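Local coordinates for hypothetical protein (Pyrococcus furiosus, PDB 2FZF) that is of unknown function but belongs to the rubrerythrin family of the ferritin-like clan, many of whose members bind a di-iron centre inside a four-helix bundle, at residues 23-28 with 125-130; 67-72 with 141-146. One frame throughout, in Å; residues are numbered along the deposited sequence.

Contact 1: residues 23-28 with 125-130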
ATOM      1  N   GLU A  23     -27.223   6.603   3.102  1.00 53.27           N
ATOM      2  CA  GLU A  23     -27.294   5.162   3.310  1.00 49.85           C
ATOM      3  C   GLU A  23     -25.944   4.562   2.986  1.00 48.16           C
ATOM      4  O   GLU A  23     -25.434   3.696   3.705  1.00 48.43           O
ATOM      5  CB  GLU A  23     -28.358   4.548   2.407  1.00 49.85           C
ATOM      6  CG  GLU A  23     -29.747   4.561   3.016  1.00 48.76           C
ATOM      7  CD  GLU A  23     -30.781   3.886   2.133  1.00 48.27           C
ATOM      8  OE1 GLU A  23     -31.795   3.408   2.684  1.00 47.60           O
ATOM      9  OE2 GLU A  23     -30.582   3.842   0.899  1.00 45.66           O
ATOM     10  N   LEU A  24     -25.372   5.030   1.887  1.00 45.59           N
ATOM     11  CA  LEU A  24     -24.072   4.559   1.472  1.00 43.59           C
ATOM     12  C   LEU A  24     -23.061   4.956   2.545  1.00 42.64           C
ATOM     13  O   LEU A  24     -22.342   4.105   3.066  1.00 43.06           O
ATOM     14  CB  LEU A  24     -23.700   5.147   0.103  1.00 41.04           C
ATOM     15  CG  LEU A  24     -24.525   4.613  -1.083  1.00 38.38           C
ATOM     16  CD1 LEU A  24     -24.046   5.250  -2.378  1.00 35.68           C
ATOM     17  CD2 LEU A  24     -24.400   3.098  -1.162  1.00 33.79           C
ATOM     18  N   LEU A  25     -23.012   6.235   2.902  1.00 41.08           N
ATOM     19  CA  LEU A  25     -22.070   6.638   3.934  1.00 40.45           C
ATOM     20  C   LEU A  25     -22.243   5.774   5.182  1.00 40.97           C
ATOM     21  O   LEU A  25     -21.262   5.444   5.841  1.00 44.02           O
ATOM     22  CB  LEU A  25     -22.230   8.114   4.291  1.00 39.81           C
ATOM     23  CG  LEU A  25     -21.696   9.107   3.254  1.00 36.23           C
ATOM     24  CD1 LEU A  25     -22.117  10.480   3.669  1.00 37.39           C
ATOM     25  CD2 LEU A  25     -20.197   9.030   3.130  1.00 34.52           C
ATOM     26  N   GLY A  26     -23.476   5.393   5.506  1.00 39.09           N
ATOM     27  CA  GLY A  26     -23.673   4.544   6.666  1.00 39.23           C
ATOM     28  C   GLY A  26     -22.997   3.190   6.449  1.00 39.78           C
ATOM     29  O   GLY A  26     -22.395   2.616   7.356  1.00 38.60           O
ATOM     30  N   MET A  27     -23.117   2.683   5.226  1.00 41.13           N
ATOM     31  CA  MET A  27     -22.517   1.416   4.831  1.00 39.24           C
ATOM     32  C   MET A  27     -21.012   1.501   5.009  1.00 36.21           C
ATOM     33  O   MET A  27     -20.397   0.599   5.581  1.00 34.41           O
ATOM     34  CB  MET A  27     -22.844   1.112   3.364  1.00 42.03           C
ATOM     35  CG  MET A  27     -24.262   0.605   3.134  1.00 47.87           C
ATOM     36  SD  MET A  27     -24.610   0.011   1.435  1.00 53.07           S
ATOM     37  CE  MET A  27     -23.126  -0.927   1.116  1.00 52.29           C
ATOM     38  N   ALA A  28     -20.437   2.596   4.508  1.00 34.33           N
ATOM     39  CA  ALA A  28     -18.995   2.860   4.591  1.00 34.49           C
ATOM     40  C   ALA A  28     -18.522   2.788   6.034  1.00 33.86           C
ATOM     41  O   ALA A  28     -17.594   2.056   6.356  1.00 32.56           O
ATOM     42  CB  ALA A  28     -18.688   4.227   4.019  1.00 32.40           C
ATOM     43  N   LEU A 125     -14.293   5.181  -4.858  1.00 41.13           N
ATOM     44  CA  LEU A 125     -14.031   5.761  -6.174  1.00 44.28           C
ATOM     45  C   LEU A 125     -15.352   6.245  -6.739  1.00 46.79           C
ATOM     46  O   LEU A 125     -15.429   7.317  -7.339  1.00 46.33           O
ATOM     47  CB  LEU A 125     -13.451   4.707  -7.113  1.00 46.10           C
ATOM     48  CG  LEU A 125     -11.936   4.776  -7.303  1.00 48.53           C
ATOM     49  CD1 LEU A 125     -11.458   3.614  -8.171  1.00 46.52           C
ATOM     50  CD2 LEU A 125     -11.586   6.120  -7.928  1.00 48.67           C
ATOM     51  N   LYS A 126     -16.391   5.435  -6.541  1.00 49.66           N
ATOM     52  CA  LYS A 126     -17.718   5.775  -7.019  1.00 52.78           C
ATOM     53  C   LYS A 126     -18.303   6.886  -6.162  1.00 53.88           C
ATOM     54  O   LYS A 126     -18.782   7.894  -6.680  1.00 53.55           O
ATOM     55  CB  LYS A 126     -18.647   4.555  -6.995  1.00 54.27           C
ATOM     56  CG  LYS A 126     -20.125   4.899  -7.288  1.00 60.30           C
ATOM     57  CD  LYS A 126     -20.314   5.732  -8.583  1.00 61.61           C
ATOM     58  CE  LYS A 126     -21.718   6.353  -8.675  1.00 63.36           C
ATOM     59  NZ  LYS A 126     -22.815   5.334  -8.634  1.00 65.33           N
ATOM     60  N   LEU A 127     -18.256   6.699  -4.847  1.00 56.19           N
ATOM     61  CA  LEU A 127     -18.786   7.682  -3.911  1.00 56.69           C
ATOM     62  C   LEU A 127     -18.156   9.032  -4.207  1.00 57.91           C
ATOM     63  O   LEU A 127     -18.758  10.082  -3.973  1.00 58.07           O
ATOM     64  CB  LEU A 127     -18.477   7.260  -2.474  1.00 56.64           C
ATOM     65  CG  LEU A 127     -19.641   7.277  -1.481  1.00 57.00           C
ATOM     66  CD1 LEU A 127     -20.768   6.401  -1.996  1.00 56.79           C
ATOM     67  CD2 LEU A 127     -19.171   6.784  -0.127  1.00 54.96           C
ATOM     68  N   GLU A 128     -16.936   8.999  -4.731  1.00 59.02           N
ATOM     69  CA  GLU A 128     -16.235  10.227  -5.069  1.00 61.44           C
ATOM     70  C   GLU A 128     -16.970  10.995  -6.150  1.00 63.29           C
ATOM     71  O   GLU A 128     -17.073  12.223  -6.101  1.00 64.08           O
ATOM     72  CB  GLU A 128     -14.831   9.927  -5.568  1.00 60.90           C
ATOM     73  CG  GLU A 128     -14.196  11.134  -6.222  1.00 61.35           C
ATOM     74  CD  GLU A 128     -12.810  10.858  -6.718  1.00 61.43           C
ATOM     75  OE1 GLU A 128     -12.628   9.853  -7.442  1.00 60.48           O
ATOM     76  OE2 GLU A 128     -11.905  11.651  -6.387  1.00 62.66           O
ATOM     77  N   GLU A 129     -17.457  10.258  -7.142  1.00 64.57           N
ATOM     78  CA  GLU A 129     -18.178  10.856  -8.249  1.00 65.39           C
ATOM     79  C   GLU A 129     -19.637  11.100  -7.889  1.00 64.61           C
ATOM     80  O   GLU A 129     -20.239  12.055  -8.379  1.00 66.10           O
ATOM     81  CB  GLU A 129     -18.089   9.952  -9.479  1.00 68.24           C
ATOM     82  CG  GLU A 129     -16.659   9.564  -9.886  1.00 72.74           C
ATOM     83  CD  GLU A 129     -15.754  10.761 -10.196  1.00 75.38           C
ATOM     84  OE1 GLU A 129     -14.610  10.530 -10.660  1.00 75.23           O
ATOM     85  OE2 GLU A 129     -16.173  11.925  -9.977  1.00 76.63           O
ATOM     86  N   MET A 130     -20.191  10.241  -7.027  1.00 62.59           N
ATOM     87  CA  MET A 130     -21.588  10.329  -6.586  1.00 60.58           C
ATOM     88  C   MET A 130     -21.778  11.444  -5.537  1.00 62.42           C
ATOM     89  O   MET A 130     -22.806  11.511  -4.863  1.00 62.82           O
ATOM     90  CB  MET A 130     -22.050   8.941  -6.054  1.00 56.61           C
ATOM     91  CG  MET A 130     -23.581   8.713  -5.946  1.00 50.66           C
ATOM     92  SD  MET A 130     -24.207   7.002  -6.165  1.00 39.81           S
ATOM     93  CE  MET A 130     -24.691   7.029  -7.869  1.00 38.22           C
TER

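Contact 2: residues 67-72 with 141-146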
ATOM      1  N   ALA A  67     -13.760   7.695  12.016  1.00 45.76           N
ATOM      2  CA  ALA A  67     -13.930   9.056  12.505  1.00 45.32           C
ATOM      3  C   ALA A  67     -13.963  10.042  11.338  1.00 45.41           C
ATOM      4  O   ALA A  67     -14.668  11.044  11.403  1.00 47.08           O
ATOM      5  CB  ALA A  67     -12.807   9.409  13.478  1.00 44.11           C
ATOM      6  N   LEU A  68     -13.210   9.761  10.273  1.00 44.40           N
ATOM      7  CA  LEU A  68     -13.196  10.650   9.113  1.00 43.32           C
ATOM      8  C   LEU A  68     -14.540  10.657   8.395  1.00 41.65           C
ATOM      9  O   LEU A  68     -15.031  11.706   7.969  1.00 42.33           O
ATOM     10  CB  LEU A  68     -12.102  10.246   8.114  1.00 43.82           C
ATOM     11  CG  LEU A  68     -10.633  10.518   8.495  1.00 45.47           C
ATOM     12  CD1 LEU A  68      -9.768  10.388   7.248  1.00 42.97           C
ATOM     13  CD2 LEU A  68     -10.477  11.919   9.088  1.00 43.61           C
ATOM     14  N   LEU A  69     -15.137   9.482   8.262  1.00 39.28           N
ATOM     15  CA  LEU A  69     -16.417   9.360   7.589  1.00 36.98           C
ATOM     16  C   LEU A  69     -17.532   9.961   8.421  1.00 37.02           C
ATOM     17  O   LEU A  69     -18.420  10.614   7.884  1.00 37.98           O
ATOM     18  CB  LEU A  69     -16.732   7.888   7.320  1.00 34.66           C
ATOM     19  CG  LEU A  69     -15.968   7.146   6.231  1.00 28.61           C
ATOM     20  CD1 LEU A  69     -16.301   5.678   6.286  1.00 27.98           C
ATOM     21  CD2 LEU A  69     -16.328   7.724   4.890  1.00 29.74           C
ATOM     22  N   ARG A  70     -17.477   9.738   9.733  1.00 37.08           N
ATOM     23  CA  ARG A  70     -18.502  10.233  10.648  1.00 36.02           C
ATOM     24  C   ARG A  70     -18.516  11.751  10.602  1.00 37.14           C
ATOM     25  O   ARG A  70     -19.556  12.387  10.796  1.00 37.86           O
ATOM     26  CB  ARG A  70     -18.239   9.741  12.085  1.00 35.82           C
ATOM     27  CG  ARG A  70     -17.899   8.252  12.154  1.00 36.67           C
ATOM     28  CD  ARG A  70     -18.413   7.504  13.381  1.00 35.33           C
ATOM     29  NE  ARG A  70     -19.871   7.395  13.429  1.00 38.67           N
ATOM     30  CZ  ARG A  70     -20.543   6.339  13.898  1.00 37.70           C
ATOM     31  NH1 ARG A  70     -19.895   5.275  14.357  1.00 34.75           N
ATOM     32  NH2 ARG A  70     -21.872   6.363  13.938  1.00 35.53           N
ATOM     33  N   LYS A  71     -17.351  12.326  10.333  1.00 36.51           N
ATOM     34  CA  LYS A  71     -17.237  13.763  10.249  1.00 37.06           C
ATOM     35  C   LYS A  71     -17.925  14.248   8.993  1.00 38.81           C
ATOM     36  O   LYS A  71     -18.688  15.216   9.027  1.00 40.15           O
ATOM     37  CB  LYS A  71     -15.774  14.208  10.226  1.00 35.81           C
ATOM     38  CG  LYS A  71     -15.653  15.724  10.109  1.00 34.85           C
ATOM     39  CD  LYS A  71     -14.248  16.236  10.323  1.00 35.21           C
ATOM     40  CE  LYS A  71     -14.196  17.734  10.079  1.00 34.49           C
ATOM     41  NZ  LYS A  71     -12.853  18.329  10.324  1.00 36.97           N
ATOM     42  N   LEU A  72     -17.654  13.576   7.879  1.00 39.95           N
ATOM     43  CA  LEU A  72     -18.263  13.958   6.615  1.00 40.39           C
ATOM     44  C   LEU A  72     -19.786  13.832   6.746  1.00 40.70           C
ATOM     45  O   LEU A  72     -20.508  14.783   6.471  1.00 41.85           O
ATOM     46  CB  LEU A  72     -17.748  13.059   5.481  1.00 40.92           C
ATOM     47  CG  LEU A  72     -17.756  13.596   4.034  1.00 40.52           C
ATOM     48  CD1 LEU A  72     -17.394  12.480   3.089  1.00 41.42           C
ATOM     49  CD2 LEU A  72     -19.114  14.135   3.668  1.00 42.78           C
ATOM     50  N   ARG A 141     -11.308  10.246  -2.578  1.00 49.91           N
ATOM     51  CA  ARG A 141     -10.117   9.893  -3.343  1.00 50.30           C
ATOM     52  C   ARG A 141      -9.012   9.424  -2.382  1.00 48.29           C
ATOM     53  O   ARG A 141      -8.367   8.402  -2.613  1.00 46.97           O
ATOM     54  CB  ARG A 141      -9.655  11.123  -4.137  1.00 55.22           C
ATOM     55  CG  ARG A 141      -8.563  10.871  -5.171  1.00 61.11           C
ATOM     56  CD  ARG A 141      -9.080  10.048  -6.339  1.00 64.67           C
ATOM     57  NE  ARG A 141      -8.095   9.899  -7.408  1.00 68.19           N
ATOM     58  CZ  ARG A 141      -8.394   9.517  -8.649  1.00 70.69           C
ATOM     59  NH1 ARG A 141      -7.440   9.405  -9.562  1.00 72.44           N
ATOM     60  NH2 ARG A 141      -9.650   9.255  -8.987  1.00 70.90           N
ATOM     61  N   TYR A 142      -8.804  10.176  -1.303  1.00 47.35           N
ATOM     62  CA  TYR A 142      -7.794   9.832  -0.301  1.00 45.72           C
ATOM     63  C   TYR A 142      -8.084   8.460   0.307  1.00 43.02           C
ATOM     64  O   TYR A 142      -7.183   7.636   0.459  1.00 40.39           O
ATOM     65  CB  TYR A 142      -7.771  10.903   0.802  1.00 48.47           C
ATOM     66  CG  TYR A 142      -6.926  10.547   2.010  1.00 52.42           C
ATOM     67  CD1 TYR A 142      -7.477   9.863   3.100  1.00 54.85           C
ATOM     68  CD2 TYR A 142      -5.563  10.858   2.048  1.00 54.38           C
ATOM     69  CE1 TYR A 142      -6.693   9.494   4.193  1.00 56.99           C
ATOM     70  CE2 TYR A 142      -4.768  10.494   3.134  1.00 56.15           C
ATOM     71  CZ  TYR A 142      -5.337   9.811   4.203  1.00 58.19           C
ATOM     72  OH  TYR A 142      -4.548   9.433   5.267  1.00 59.51           O
ATOM     73  N   LEU A 143      -9.352   8.237   0.653  1.00 40.43           N
ATOM     74  CA  LEU A 143      -9.793   6.979   1.233  1.00 40.10           C
ATOM     75  C   LEU A 143      -9.599   5.825   0.224  1.00 40.90           C
ATOM     76  O   LEU A 143      -9.064   4.762   0.575  1.00 40.83           O
ATOM     77  CB  LEU A 143     -11.263   7.094   1.675  1.00 39.12           C
ATOM     78  CG  LEU A 143     -11.570   7.943   2.922  1.00 37.98           C
ATOM     79  CD1 LEU A 143     -13.065   8.223   3.024  1.00 35.17           C
ATOM     80  CD2 LEU A 143     -11.078   7.226   4.163  1.00 36.16           C
ATOM     81  N   ALA A 144     -10.013   6.048  -1.024  1.00 39.53           N
ATOM     82  CA  ALA A 144      -9.860   5.056  -2.083  1.00 39.43           C
ATOM     83  C   ALA A 144      -8.389   4.669  -2.352  1.00 40.05           C
ATOM     84  O   ALA A 144      -8.069   3.483  -2.489  1.00 38.96           O
ATOM     85  CB  ALA A 144     -10.497   5.565  -3.369  1.00 39.61           C
ATOM     86  N   ASP A 145      -7.496   5.657  -2.436  1.00 40.27           N
ATOM     87  CA  ASP A 145      -6.083   5.371  -2.686  1.00 42.45           C
ATOM     88  C   ASP A 145      -5.423   4.635  -1.525  1.00 43.02           C
ATOM     89  O   ASP A 145      -4.583   3.747  -1.729  1.00 41.88           O
ATOM     90  CB  ASP A 145      -5.321   6.657  -3.024  1.00 44.15           C
ATOM     91  CG  ASP A 145      -5.551   7.102  -4.472  1.00 46.92           C
ATOM     92  OD1 ASP A 145      -6.133   6.307  -5.253  1.00 45.09           O
ATOM     93  OD2 ASP A 145      -5.142   8.231  -4.826  1.00 47.12           O
ATOM     94  N   MET A 146      -5.815   5.011  -0.312  1.00 42.54           N
ATOM     95  CA  MET A 146      -5.338   4.367   0.897  1.00 43.41           C
ATOM     96  C   MET A 146      -5.799   2.904   0.860  1.00 41.82           C
ATOM     97  O   MET A 146      -5.039   2.008   1.184  1.00 40.61           O
ATOM     98  CB  MET A 146      -5.933   5.049   2.138  1.00 47.16           C
ATOM     99  CG  MET A 146      -5.213   6.314   2.606  1.00 50.42           C
ATOM    100  SD  MET A 146      -3.431   6.071   2.755  1.00 53.37           S
ATOM    101  CE  MET A 146      -3.299   4.813   4.070  1.00 53.14           C
TER

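Contact 1: residues 23-28 with 125-130
L24 and L127 meet in the middle of this contact, each reaching across from its own helix so that the two side chains run alongside each other head to tail. The CB of L24 already lies 3.8 Å from CD1 of L127, and its CG then carries the chain on toward helix 103-129. With CG set anti to the carbonyl carbon (chi1 -70°) and CD1 continuing anti to CA (chi2 -179°), that methyl becomes the outermost point of the residue. There CD1 of L24 sits 3.5 Å from CD1 of L127 and 4.2 Å from SD of M130. M130 follows L127 by about one turn, with its N bonded to O of K126, and its flexible, apolar thioether chain suits a partly exposed place. The other methyl of L127, CD2, serves a second neighbour: it is 4.1 Å from CD2 of L25, whose side chain leaves its helix beside the interface rather than straight at it. Branched leucines suit these places because one residue can offer separate methyls to two partners. No hydrogen bond joins the segments. F19 packs on L24, and M16 and M140 on L127, extending the apolar layer. Packing of antiparallel helices through apolar side chains is consistent with the helical bundle of the rubrerythrin family, in the ferritin-like clan.

Contact 2: residues 67-72 with 141-146
L69 overlaps L143 through a single pair of methyls, CD2 of L69 lying 3.8 Å from CD1 of L143, with the two side chains slanted across one another. The CB of L143 faces the other helix directly, whereas that of L69 points along its flank; setting CG of L69 beside the backbone N (chi1 -73°) carries CD2 round to L143 all the same. One residue earlier on each segment a looser pair forms: CD1 of L68 stands 4.4 Å from CE1 of the Y142 ring, approaching it at a slant. The ring is also covered from within its own helix, for CG of M146, one turn on, lies 3.8 Å above one face, toward the rim. Tyrosine suits this site by doing two jobs: its carbons join the apolar layer while its OH makes hydrogen bonds to K54 NZ and E157 OE2 of the second subunit, so the residue takes part in both the bundle and the dimer. L69 and L143 are buried and meet only through methyls, which suits leucine; no hydrogen bond joins the segments. The contact thus sits between antiparallel helices 63-76 and 134-164. Helix 103-129 adjoins it through Y124, which packs on both L69 and L143, helix 21-44 through I29 on L69, and the second subunit lies at Y142.

From the N terminus, helix 21-44 opens contact 1, helix 63-76 opens contact 2, helix 103-129 closes contact 1 and helix 134-164 closes contact 2. The two contacts therefore cross rather than nest: contact 1 closes a loop of 96 residues and contact 2 one of 68. Together they tie helix 21-44 to helix 103-129, and helix 63-76 to helix 134-164, near the same end of the ferritin-like bundle, with centres about 10 Å apart. They also touch: CB of A28 lies 3.6 Å from CD1 of L69, joining helix 21-44 to helix 63-76, while a long, weak ion pair links E128 to R141 across the neighbouring helices.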